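PDB 7C7D: alpha-1,3-glucanase from Streptomyces thermodiastaticus, which catalyses the endohydrolysis of alpha-1,3-glucosidic linkages in alpha-1,3-glucans. Local coordinates for residues 77-80 and 81-84; 305-308 and 309-312; 351-354 and 355-358; 559-562 and 563-566. One frame throughout, in Å; residues are numbered along the deposited sequence. Where two conformers were deposited one is given.

Contacts 2 and 3 each lead from a loop into a short strand of the same parallel sheet of the beta-helix; strands 309-311 and 355-357 flank strand 331-333, and the contact centres lie about 10 Å apart. In both, a polar side chain before the strand meets an asparagine within it. Contact 1 belongs to the N-terminal beta-rich domain, where the side chain of Ala84 is about 9 Å from the bound calcium ion; the nearest atoms of contacts 1 and 3 are about 14 Å apart. Contact 4 lies at the surface near the C-terminal end of the beta-helix, its centre about 34 Å from those of contacts 1 and 3, yet repeats the type II turn of contact 1 with a hydroxyl at the fourth position.

Contact 1 (77-80 and 81-84); sequences DYTQ and GTLA
Thr82 carries OG1 between its own backbone N and carbonyl carbon (chi1 64°), which turns the hydroxyl back to Thr79 O, while Asp77 holds CG anti to the backbone N (chi1 -164°) and brings OD1 to the backbone N and hydroxyl of Thr79. Thr79 O accepts twice: Thr82 OG1 reaches it at 2.8 Å, in the carbonyl plane on a lone pair, and Thr82 N at 3.2 Å, tilted from that plane. The backbone bond closes a type II beta turn from Thr79 to Thr82, with Gly81 at the third position, where phi of 87° would press any CB against Gln80 O. Asp77 OD1 is likewise doubly used, by Thr79 N at 3.0 Å from above the carboxylate plane, an Asx turn, and by Thr79 OG1 at 2.7 Å on the syn side. Across the loop Thr82 CG2 lies 3.7 Å from Thr79 CB, and Ala84 CB meets Asp77 CB at 3.8 Å. With an alanine in place of Asp77, Thr79 N and OG1 would probably lose their shared acceptor and the Thr79 hydroxyl would be free to turn. The Gln80 amide is bonded outside the turn, NE2 to Gly155 O. The whole turn lies at the surface in the loop joining the antiparallel strands 72-74 and 92-95, and Gln80 also touches Ala427 and Pro465 in beta-helix loops.

Contact 2 (305-308 and 309-312); sequences PDNF and VNGS
Asn307 spans the junction between loop and strand to reach Asn310. Asn307 CB lies 3.8 Å from Val309 O. Its CG is anti to the carbonyl carbon (chi1 -58°), which brings ND2 to Asn310 OD1. At the tip Asn307 ND2 donates to Asn310 OD1 over 2.9 Å with a bent N-H...O angle of 140°; the acceptor lies in the amide plane of Asn307, whereas the donor is tilted out of the carbonyl plane of Asn310, the two amides being turned 38° against each other. The other branch, OD1, accepts from Val329 N, and Asn310 ND2 goes on to Asp278 OD1, so the pair forms a short polar chain across neighbouring turns of the fold. Pro305 CB flanks the Asn310 amide, 3.8 Å from its ND2. Elsewhere the packing is apolar: Val309 CG2 sits over the face of the Phe308 ring, 3.6 Å from its centroid and almost on the ring normal, a CH-pi contact. Strand 309-311 runs parallel between 277-279 and 331-333, and this repeated stacking of short strands, with side-chain amides of one turn bonded to the turns before and after it, fits the parallel beta-helix of the pectate lyase-like group.

Contact 3 (351-354 and 355-358); sequences TADG and LNLN
Asp353 and Asn356 supply the polar side of the contact: Asp353 OD2 stands 3.3 Å from Asn356 ND2, and the carboxylate and amide planes differ by 20°, so the two flat groups are nearly parallel although the side chains cross obliquely. Asn356 holds CG anti to the backbone N (chi1 -165°), which carries the amide out to the flank of the strand; Asp353 has CG anti to the carbonyl carbon instead, and the carboxylate comes forward over the start of the strand. Asn356 CB lies 3.9 Å from Asp353 OD2. The apolar element is Leu355, whose CB leaves the backbone opposite to that of Asn356; its side chain packs on Leu331, Leu333, Leu379 and Phe393. In the backbone, Gly354 bends the chain between loop and strand, bringing its N and Leu355 N, two donors, to 2.9 Å without a bond between them; the main chain of Gly354 pairs with Leu331 and that of Leu355 with Ala378. All four touching residues are buried. Strand 355-357 thus lies parallel between strands 331-333 and 379-382, with Asp353 against Ala380 and Asn356 against Trp382, while Phe393 of strand 392-394 packs on Leu355.

Contact 4 (559-562 and 563-566); sequences PFPS and GSGT
Pro561 O is gripped by both donors of Ser564, with a water beside it. Ser564 OG comes in at 2.7 Å, in the carbonyl plane on a lone pair; Ser564 N binds at 3.1 Å, tilted from that plane, and closes a type II beta turn from Pro561 to Ser564. The water sits between two carbonyls, 3.1 Å from Pro561 O and 2.8 Å from Gly565 O, within bonding distance of both. The hydroxyl gets there because OG of Ser564 lies between its backbone N and carbonyl carbon (chi1 62°), and that places OG 3.5 Å from Pro561 CD. The proline follows a cis peptide bond, which bends the chain ahead of the turn. Gly563, with phi of 100°, holds the third position, where a CB would clash with Ser562 O. Further back, Pro559 CB meets Gly565 O at 3.6 Å. Were Ser564 an alanine, Pro561 O would probably lose its shortest bond and depend more on the backbone N, and CD of Pro561 would lose its hydroxyl neighbour. The loop joins strands 553-557 and 567-571, and the backbones of Phe560 and Thr566 are bonded to Glu535 and Gly538, respectively. Two bonds from one serine to a single carbonyl imply that Pro561 O fixes both the turn and the rotation of the Ser564 hydroxyl at the surface.

Contact 1 (77-80 and 81-84)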
ATOM      1  N   ASP A  77       3.520  -1.411 -19.984  1.00 16.37           N
ATOM      2  CA  ASP A  77       2.227  -1.978 -20.341  1.00 16.14           C
ATOM      3  C   ASP A  77       1.324  -1.813 -19.134  1.00 15.35           C
ATOM      4  O   ASP A  77       1.746  -2.090 -18.009  1.00 16.95           O
ATOM      5  CB  ASP A  77       2.377  -3.467 -20.684  1.00 18.93           C
ATOM      6  CG  ASP A  77       1.183  -4.032 -21.435  1.00 20.12           C
ATOM      7  OD1 ASP A  77       0.149  -3.338 -21.567  1.00 20.20           O
ATOM      8  OD2 ASP A  77       1.290  -5.185 -21.899  1.00 22.83           O
ATOM      9  N   TYR A  78       0.107  -1.330 -19.361  1.00 15.36           N
ATOM     10  CA  TYR A  78      -0.898  -1.188 -18.316  1.00 15.63           C
ATOM     11  C   TYR A  78      -1.954  -2.277 -18.379  1.00 16.20           C
ATOM     12  O   TYR A  78      -2.819  -2.335 -17.500  1.00 17.81           O
ATOM     13  CB  TYR A  78      -1.580   0.186 -18.409  1.00 15.84           C
ATOM     14  CG  TYR A  78      -0.674   1.346 -18.069  1.00 15.18           C
ATOM     15  CD1 TYR A  78       0.311   1.770 -18.955  1.00 16.57           C
ATOM     16  CD2 TYR A  78      -0.798   2.017 -16.856  1.00 14.88           C
ATOM     17  CE1 TYR A  78       1.143   2.827 -18.642  1.00 16.79           C
ATOM     18  CE2 TYR A  78       0.025   3.075 -16.536  1.00 15.28           C
ATOM     19  CZ  TYR A  78       0.997   3.475 -17.430  1.00 15.82           C
ATOM     20  OH  TYR A  78       1.821   4.527 -17.111  1.00 17.45           O
ATOM     21  N   THR A  79      -1.902  -3.133 -19.395  1.00 16.56           N
ATOM     22  CA  THR A  79      -2.960  -4.109 -19.624  1.00 17.64           C
ATOM     23  C   THR A  79      -3.136  -5.018 -18.416  1.00 16.70           C
ATOM     24  O   THR A  79      -2.171  -5.609 -17.920  1.00 15.80           O
ATOM     25  CB  THR A  79      -2.611  -4.953 -20.848  1.00 20.05           C
ATOM     26  OG1 THR A  79      -2.402  -4.098 -21.978  1.00 22.26           O
ATOM     27  CG2 THR A  79      -3.727  -5.937 -21.157  1.00 21.65           C
ATOM     28  N   GLN A  80      -4.378  -5.121 -17.946  1.00 18.16           N
ATOM     29  CA  GLN A  80      -4.676  -5.894 -16.748  1.00 18.28           C
ATOM     30  C   GLN A  80      -4.183  -7.327 -16.895  1.00 17.97           C
ATOM     31  O   GLN A  80      -4.405  -7.977 -17.920  1.00 19.00           O
ATOM     32  CB  GLN A  80      -6.182  -5.895 -16.495  1.00 19.95           C
ATOM     33  CG  GLN A  80      -6.570  -6.622 -15.221  1.00 20.99           C
ATOM     34  CD  GLN A  80      -8.069  -6.726 -15.028  1.00 21.15           C
ATOM     35  OE1 GLN A  80      -8.852  -6.265 -15.860  1.00 24.44           O
ATOM     36  NE2 GLN A  80      -8.478  -7.354 -13.933  1.00 20.49           N
ATOM     37  N   GLY A  81      -3.507  -7.816 -15.859  1.00 18.40           N
ATOM     38  CA  GLY A  81      -3.067  -9.190 -15.815  1.00 18.87           C
ATOM     39  C   GLY A  81      -1.730  -9.476 -16.461  1.00 18.06           C
ATOM     40  O   GLY A  81      -1.295 -10.633 -16.446  1.00 20.12           O
ATOM     41  N   THR A  82      -1.063  -8.474 -17.026  1.00 16.87           N
ATOM     42  CA  THR A  82       0.257  -8.678 -17.606  1.00 16.31           C
ATOM     43  C   THR A  82       1.348  -8.489 -16.557  1.00 14.64           C
ATOM     44  O   THR A  82       1.189  -7.752 -15.580  1.00 14.63           O
ATOM     45  CB  THR A  82       0.506  -7.718 -18.775  1.00 17.57           C
ATOM     46  OG1 THR A  82       0.513  -6.363 -18.300  1.00 17.05           O
ATOM     47  CG2 THR A  82      -0.560  -7.897 -19.864  1.00 19.55           C
ATOM     48  N   LEU A  83       2.484  -9.148 -16.790  1.00 16.46           N
ATOM     49  CA  LEU A  83       3.606  -9.029 -15.867  1.00 16.64           C
ATOM     50  C   LEU A  83       4.080  -7.585 -15.748  1.00 14.79           C
ATOM     51  O   LEU A  83       4.336  -7.098 -14.639  1.00 15.21           O
ATOM     52  CB  LEU A  83       4.745  -9.939 -16.325  1.00 16.86           C
ATOM     53  CG  LEU A  83       5.944 -10.097 -15.393  1.00 18.04           C
ATOM     54  CD1 LEU A  83       5.526 -10.602 -14.021  1.00 19.03           C
ATOM     55  CD2 LEU A  83       6.958 -11.046 -16.025  1.00 18.82           C
ATOM     56  N   ALA A  84       4.193  -6.878 -16.876  1.00 14.04           N
ATOM     57  CA  ALA A  84       4.663  -5.498 -16.817  1.00 14.47           C
ATOM     58  C   ALA A  84       3.698  -4.594 -16.057  1.00 13.06           C
ATOM     59  O   ALA A  84       4.133  -3.636 -15.407  1.00 13.11           O
ATOM     60  CB  ALA A  84       4.900  -4.958 -18.225  1.00 15.65           C
TER

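Contact 2 (305-308 and 309-312)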
ATOM      1  N   PRO A 305      -8.172 -15.351   9.512  1.00 14.49           N
ATOM      2  CA  PRO A 305      -7.442 -14.173  10.018  1.00 14.10           C
ATOM      3  C   PRO A 305      -5.930 -14.336   9.891  1.00 12.65           C
ATOM      4  O   PRO A 305      -5.198 -14.301  10.874  1.00 13.65           O
ATOM      5  CB  PRO A 305      -7.896 -14.123  11.481  1.00 15.60           C
ATOM      6  CG  PRO A 305      -8.065 -15.575  11.844  1.00 16.15           C
ATOM      7  CD  PRO A 305      -8.664 -16.208  10.609  1.00 15.51           C
ATOM      8  N   ASP A 306      -5.456 -14.496   8.655  1.00 12.65           N
ATOM      9  CA  ASP A 306      -4.053 -14.830   8.392  1.00 12.49           C
ATOM     10  C   ASP A 306      -3.187 -13.573   8.371  1.00 12.31           C
ATOM     11  O   ASP A 306      -2.481 -13.288   7.405  1.00 12.79           O
ATOM     12  CB  ASP A 306      -3.917 -15.564   7.064  1.00 14.61           C
ATOM     13  CG  ASP A 306      -4.803 -16.773   6.962  1.00 16.02           C
ATOM     14  OD1 ASP A 306      -5.022 -17.450   7.993  1.00 17.94           O
ATOM     15  OD2 ASP A 306      -5.268 -17.055   5.835  1.00 18.29           O
ATOM     16  N   ASN A 307      -3.224 -12.848   9.482  1.00 11.64           N
ATOM     17  CA  ASN A 307      -2.805 -11.456   9.522  1.00 11.50           C
ATOM     18  C   ASN A 307      -1.714 -11.245  10.565  1.00 11.71           C
ATOM     19  O   ASN A 307      -1.496 -12.078  11.445  1.00 13.11           O
ATOM     20  CB  ASN A 307      -4.018 -10.582   9.851  1.00 11.64           C
ATOM     21  CG  ASN A 307      -5.137 -10.760   8.839  1.00 11.36           C
ATOM     22  OD1 ASN A 307      -4.878 -11.087   7.686  1.00 12.08           O
ATOM     23  ND2 ASN A 307      -6.379 -10.534   9.255  1.00 12.79           N
ATOM     24  N   PHE A 308      -1.016 -10.110  10.460  1.00 11.39           N
ATOM     25  CA  PHE A 308      -0.076  -9.718  11.511  1.00 11.39           C
ATOM     26  C   PHE A 308      -0.828  -9.248  12.758  1.00 11.22           C
ATOM     27  O   PHE A 308      -0.632  -9.790  13.850  1.00 12.40           O
ATOM     28  CB  PHE A 308       0.925  -8.693  10.952  1.00 11.86           C
ATOM     29  CG  PHE A 308       1.505  -7.730  11.968  1.00 12.80           C
ATOM     30  CD1 PHE A 308       2.237  -8.174  13.067  1.00 13.31           C
ATOM     31  CD2 PHE A 308       1.345  -6.362  11.796  1.00 12.39           C
ATOM     32  CE1 PHE A 308       2.783  -7.269  13.982  1.00 13.83           C
ATOM     33  CE2 PHE A 308       1.891  -5.456  12.697  1.00 12.98           C
ATOM     34  CZ  PHE A 308       2.609  -5.898  13.788  1.00 13.03           C
ATOM     35  N   VAL A 309      -1.732  -8.280  12.611  1.00 11.63           N
ATOM     36  CA  VAL A 309      -2.621  -7.871  13.694  1.00 11.65           C
ATOM     37  C   VAL A 309      -4.056  -8.028  13.221  1.00 11.57           C
ATOM     38  O   VAL A 309      -4.412  -7.566  12.131  1.00 12.05           O
ATOM     39  CB  VAL A 309      -2.363  -6.421  14.147  1.00 12.18           C
ATOM     40  CG1 VAL A 309      -3.439  -5.974  15.129  1.00 14.37           C
ATOM     41  CG2 VAL A 309      -0.984  -6.316  14.770  1.00 13.43           C
ATOM     42  N   ASN A 310      -4.871  -8.691  14.037  1.00 11.62           N
ATOM     43  CA  ASN A 310      -6.285  -8.895  13.752  1.00 11.99           C
ATOM     44  C   ASN A 310      -7.064  -8.467  14.982  1.00 12.13           C
ATOM     45  O   ASN A 310      -6.996  -9.130  16.019  1.00 14.03           O
ATOM     46  CB  ASN A 310      -6.545 -10.365  13.441  1.00 12.72           C
ATOM     47  CG  ASN A 310      -7.879 -10.588  12.786  1.00 12.93           C
ATOM     48  OD1 ASN A 310      -8.046 -10.299  11.604  1.00 14.44           O
ATOM     49  ND2 ASN A 310      -8.834 -11.126  13.537  1.00 13.96           N
ATOM     50  N   GLY A 311      -7.804  -7.369  14.868  1.00 11.93           N
ATOM     51  CA  GLY A 311      -8.652  -6.921  15.953  1.00 12.48           C
ATOM     52  C   GLY A 311      -8.196  -5.630  16.602  1.00 12.24           C
ATOM     53  O   GLY A 311      -7.985  -4.610  15.934  1.00 13.72           O
ATOM     54  N   SER A 312      -8.020  -5.668  17.915  1.00 12.63           N
ATOM     55  CA  SER A 312      -7.866  -4.464  18.717  1.00 13.29           C
ATOM     56  C   SER A 312      -6.540  -4.468  19.462  1.00 13.05           C
ATOM     57  O   SER A 312      -6.213  -5.441  20.156  1.00 13.84           O
ATOM     58  CB  SER A 312      -9.015  -4.367  19.721  1.00 14.91           C
ATOM     59  OG  SER A 312      -8.734  -3.422  20.732  1.00 16.71           O
TER

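Contact 3 (351-354 and 355-358)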
ATOM      1  N   THR A 351      -1.544 -10.613   0.560  1.00 11.13           N
ATOM      2  CA  THR A 351      -2.520 -11.050  -0.432  1.00 11.60           C
ATOM      3  C   THR A 351      -3.822 -10.262  -0.384  1.00 11.49           C
ATOM      4  O   THR A 351      -4.648 -10.405  -1.293  1.00 12.77           O
ATOM      5  CB  THR A 351      -2.784 -12.551  -0.338  1.00 12.32           C
ATOM      6  OG1 THR A 351      -3.290 -12.860   0.964  1.00 13.18           O
ATOM      7  CG2 THR A 351      -1.511 -13.339  -0.613  1.00 14.17           C
ATOM      8  N   ALA A 352      -4.012  -9.419   0.629  1.00 11.39           N
ATOM      9  CA  ALA A 352      -5.133  -8.491   0.670  1.00 11.76           C
ATOM     10  C   ALA A 352      -4.616  -7.126   1.130  1.00 11.26           C
ATOM     11  O   ALA A 352      -3.481  -6.757   0.800  1.00 11.63           O
ATOM     12  CB  ALA A 352      -6.273  -9.025   1.545  1.00 13.14           C
ATOM     13  N   ASP A 353      -5.426  -6.364   1.864  1.00 12.00           N
ATOM     14  CA  ASP A 353      -5.072  -4.990   2.207  1.00 11.52           C
ATOM     15  C   ASP A 353      -3.804  -4.927   3.054  1.00 11.13           C
ATOM     16  O   ASP A 353      -3.489  -5.836   3.826  1.00 12.26           O
ATOM     17  CB  ASP A 353      -6.192  -4.346   3.036  1.00 12.21           C
ATOM     18  CG  ASP A 353      -7.454  -4.031   2.238  1.00 15.19           C
ATOM     19  OD1 ASP A 353      -7.628  -4.501   1.100  1.00 18.94           O
ATOM     20  OD2 ASP A 353      -8.292  -3.287   2.782  1.00 16.23           O
ATOM     21  N   GLY A 354      -3.108  -3.794   2.966  1.00 10.60           N
ATOM     22  CA  GLY A 354      -2.014  -3.562   3.894  1.00 10.87           C
ATOM     23  C   GLY A 354      -2.513  -3.272   5.297  1.00 10.36           C
ATOM     24  O   GLY A 354      -2.086  -3.904   6.273  1.00 11.37           O
ATOM     25  N   LEU A 355      -3.414  -2.303   5.421  1.00 10.58           N
ATOM     26  CA  LEU A 355      -4.031  -1.956   6.687  1.00 10.30           C
ATOM     27  C   LEU A 355      -5.458  -1.519   6.399  1.00 10.70           C
ATOM     28  O   LEU A 355      -5.704  -0.777   5.445  1.00 11.29           O
ATOM     29  CB  LEU A 355      -3.256  -0.827   7.388  1.00 11.40           C
ATOM     30  CG  LEU A 355      -3.857  -0.211   8.656  1.00 12.10           C
ATOM     31  CD1 LEU A 355      -2.750   0.303   9.576  1.00 12.84           C
ATOM     32  CD2 LEU A 355      -4.830   0.928   8.330  1.00 13.00           C
ATOM     33  N   ASN A 356      -6.387  -1.964   7.240  1.00 10.60           N
ATOM     34  CA  ASN A 356      -7.782  -1.566   7.144  1.00 11.11           C
ATOM     35  C   ASN A 356      -8.282  -1.162   8.520  1.00 11.26           C
ATOM     36  O   ASN A 356      -8.213  -1.951   9.464  1.00 12.94           O
ATOM     37  CB  ASN A 356      -8.631  -2.710   6.589  1.00 14.09           C
ATOM     38  CG  ASN A 356     -10.003  -2.249   6.142  1.00 18.12           C
ATOM     39  OD1 ASN A 356     -10.528  -1.260   6.648  1.00 20.43           O
ATOM     40  ND2 ASN A 356     -10.577  -2.943   5.170  1.00 21.08           N
ATOM     41  N   LEU A 357      -8.782   0.067   8.636  1.00 11.15           N
ATOM     42  CA  LEU A 357      -9.497   0.493   9.837  1.00 11.68           C
ATOM     43  C   LEU A 357     -10.952   0.116   9.618  1.00 12.57           C
ATOM     44  O   LEU A 357     -11.738   0.877   9.052  1.00 12.36           O
ATOM     45  CB  LEU A 357      -9.332   1.988  10.075  1.00 12.78           C
ATOM     46  CG  LEU A 357      -7.897   2.502  10.210  1.00 12.68           C
ATOM     47  CD1 LEU A 357      -7.902   3.991  10.534  1.00 13.74           C
ATOM     48  CD2 LEU A 357      -7.138   1.728  11.272  1.00 13.39           C
ATOM     49  N   ASN A 358     -11.314  -1.088  10.056  1.00 13.11           N
ATOM     50  CA  ASN A 358     -12.655  -1.621   9.807  0.70 14.21           C
ATOM     51  C   ASN A 358     -13.589  -1.277  10.969  1.00 15.11           C
ATOM     52  O   ASN A 358     -14.041  -2.127  11.735  1.00 17.48           O
ATOM     53  CB  ASN A 358     -12.596  -3.121   9.539  0.70 17.53           C
ATOM     54  CG  ASN A 358     -13.915  -3.677   9.033  0.70 21.24           C
ATOM     55  OD1 ASN A 358     -14.787  -2.934   8.576  0.70 24.48           O
ATOM     56  ND2 ASN A 358     -14.069  -4.990   9.113  0.70 23.08           N
TER

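Contact 4 (559-562 and 563-566)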
ATOM      1  N   PRO A 559     -23.558  12.722 -16.880  1.00 15.25           N
ATOM      2  CA  PRO A 559     -24.078  11.978 -15.726  1.00 15.22           C
ATOM      3  C   PRO A 559     -24.961  10.811 -16.130  1.00 14.56           C
ATOM      4  O   PRO A 559     -25.683  10.852 -17.129  1.00 16.60           O
ATOM      5  CB  PRO A 559     -24.894  13.023 -14.951  1.00 17.67           C
ATOM      6  CG  PRO A 559     -24.426  14.343 -15.453  1.00 18.83           C
ATOM      7  CD  PRO A 559     -24.013  14.121 -16.882  1.00 16.67           C
ATOM      8  N   PHE A 560     -24.909   9.763 -15.316  1.00 14.79           N
ATOM      9  CA  PHE A 560     -25.803   8.624 -15.442  1.00 15.16           C
ATOM     10  C   PHE A 560     -26.289   8.235 -14.054  1.00 15.32           C
ATOM     11  O   PHE A 560     -25.594   8.482 -13.062  1.00 15.09           O
ATOM     12  CB  PHE A 560     -25.143   7.434 -16.173  1.00 17.15           C
ATOM     13  CG  PHE A 560     -24.027   6.747 -15.410  1.00 17.62           C
ATOM     14  CD1 PHE A 560     -24.310   5.746 -14.493  1.00 18.21           C
ATOM     15  CD2 PHE A 560     -22.694   7.051 -15.672  1.00 18.29           C
ATOM     16  CE1 PHE A 560     -23.286   5.090 -13.814  1.00 18.81           C
ATOM     17  CE2 PHE A 560     -21.669   6.394 -14.997  1.00 18.97           C
ATOM     18  CZ  PHE A 560     -21.965   5.417 -14.068  1.00 20.12           C
ATOM     19  N   PRO A 561     -27.488   7.638 -13.946  1.00 15.25           N
ATOM     20  CA  PRO A 561     -28.397   7.323 -15.052  1.00 15.76           C
ATOM     21  C   PRO A 561     -29.173   8.519 -15.563  1.00 15.82           C
ATOM     22  O   PRO A 561     -29.344   9.518 -14.864  1.00 16.91           O
ATOM     23  CB  PRO A 561     -29.383   6.344 -14.409  1.00 16.56           C
ATOM     24  CG  PRO A 561     -29.432   6.759 -12.986  1.00 17.19           C
ATOM     25  CD  PRO A 561     -28.031   7.194 -12.651  1.00 16.18           C
ATOM     26  N   SER A 562     -29.656   8.398 -16.794  1.00 16.05           N
ATOM     27  CA  SER A 562     -30.607   9.366 -17.315  1.00 17.22           C
ATOM     28  C   SER A 562     -31.770   9.513 -16.347  1.00 17.25           C
ATOM     29  O   SER A 562     -32.323   8.520 -15.865  1.00 17.56           O
ATOM     30  CB  SER A 562     -31.128   8.875 -18.662  1.00 19.54           C
ATOM     31  OG  SER A 562     -30.069   8.732 -19.586  1.00 24.53           O
ATOM     32  N   GLY A 563     -32.138  10.756 -16.059  1.00 18.04           N
ATOM     33  CA  GLY A 563     -33.182  11.047 -15.107  1.00 18.91           C
ATOM     34  C   GLY A 563     -32.699  11.460 -13.732  1.00 19.52           C
ATOM     35  O   GLY A 563     -33.517  11.916 -12.924  1.00 23.27           O
ATOM     36  N   SER A 564     -31.405  11.337 -13.436  1.00 17.59           N
ATOM     37  CA  SER A 564     -30.916  11.625 -12.092  1.00 17.88           C
ATOM     38  C   SER A 564     -30.374  13.039 -11.924  1.00 17.75           C
ATOM     39  O   SER A 564     -29.998  13.405 -10.809  1.00 19.34           O
ATOM     40  CB  SER A 564     -29.867  10.601 -11.639  1.00 19.81           C
ATOM     41  OG  SER A 564     -28.726  10.611 -12.471  1.00 20.50           O
ATOM     42  N   GLY A 565     -30.307  13.832 -12.988  1.00 17.39           N
ATOM     43  CA  GLY A 565     -29.964  15.238 -12.880  1.00 16.90           C
ATOM     44  C   GLY A 565     -28.651  15.589 -13.560  1.00 16.58           C
ATOM     45  O   GLY A 565     -27.988  14.760 -14.181  1.00 19.02           O
ATOM     46  N   THR A 566     -28.289  16.861 -13.428  1.00 15.21           N
ATOM     47  CA  THR A 566     -27.081  17.409 -14.034  1.00 16.06           C
ATOM     48  C   THR A 566     -25.958  17.479 -13.012  1.00 14.81           C
ATOM     49  O   THR A 566     -26.173  17.369 -11.807  1.00 15.16           O
ATOM     50  CB  THR A 566     -27.335  18.823 -14.566  1.00 17.66           C
ATOM     51  OG1 THR A 566     -27.647  19.697 -13.471  1.00 20.17           O
ATOM     52  CG2 THR A 566     -28.469  18.824 -15.539  1.00 18.82           C
TER
HETATM   53  O   HOH W   1     -28.430  12.358 -15.595  1.00 51.09           O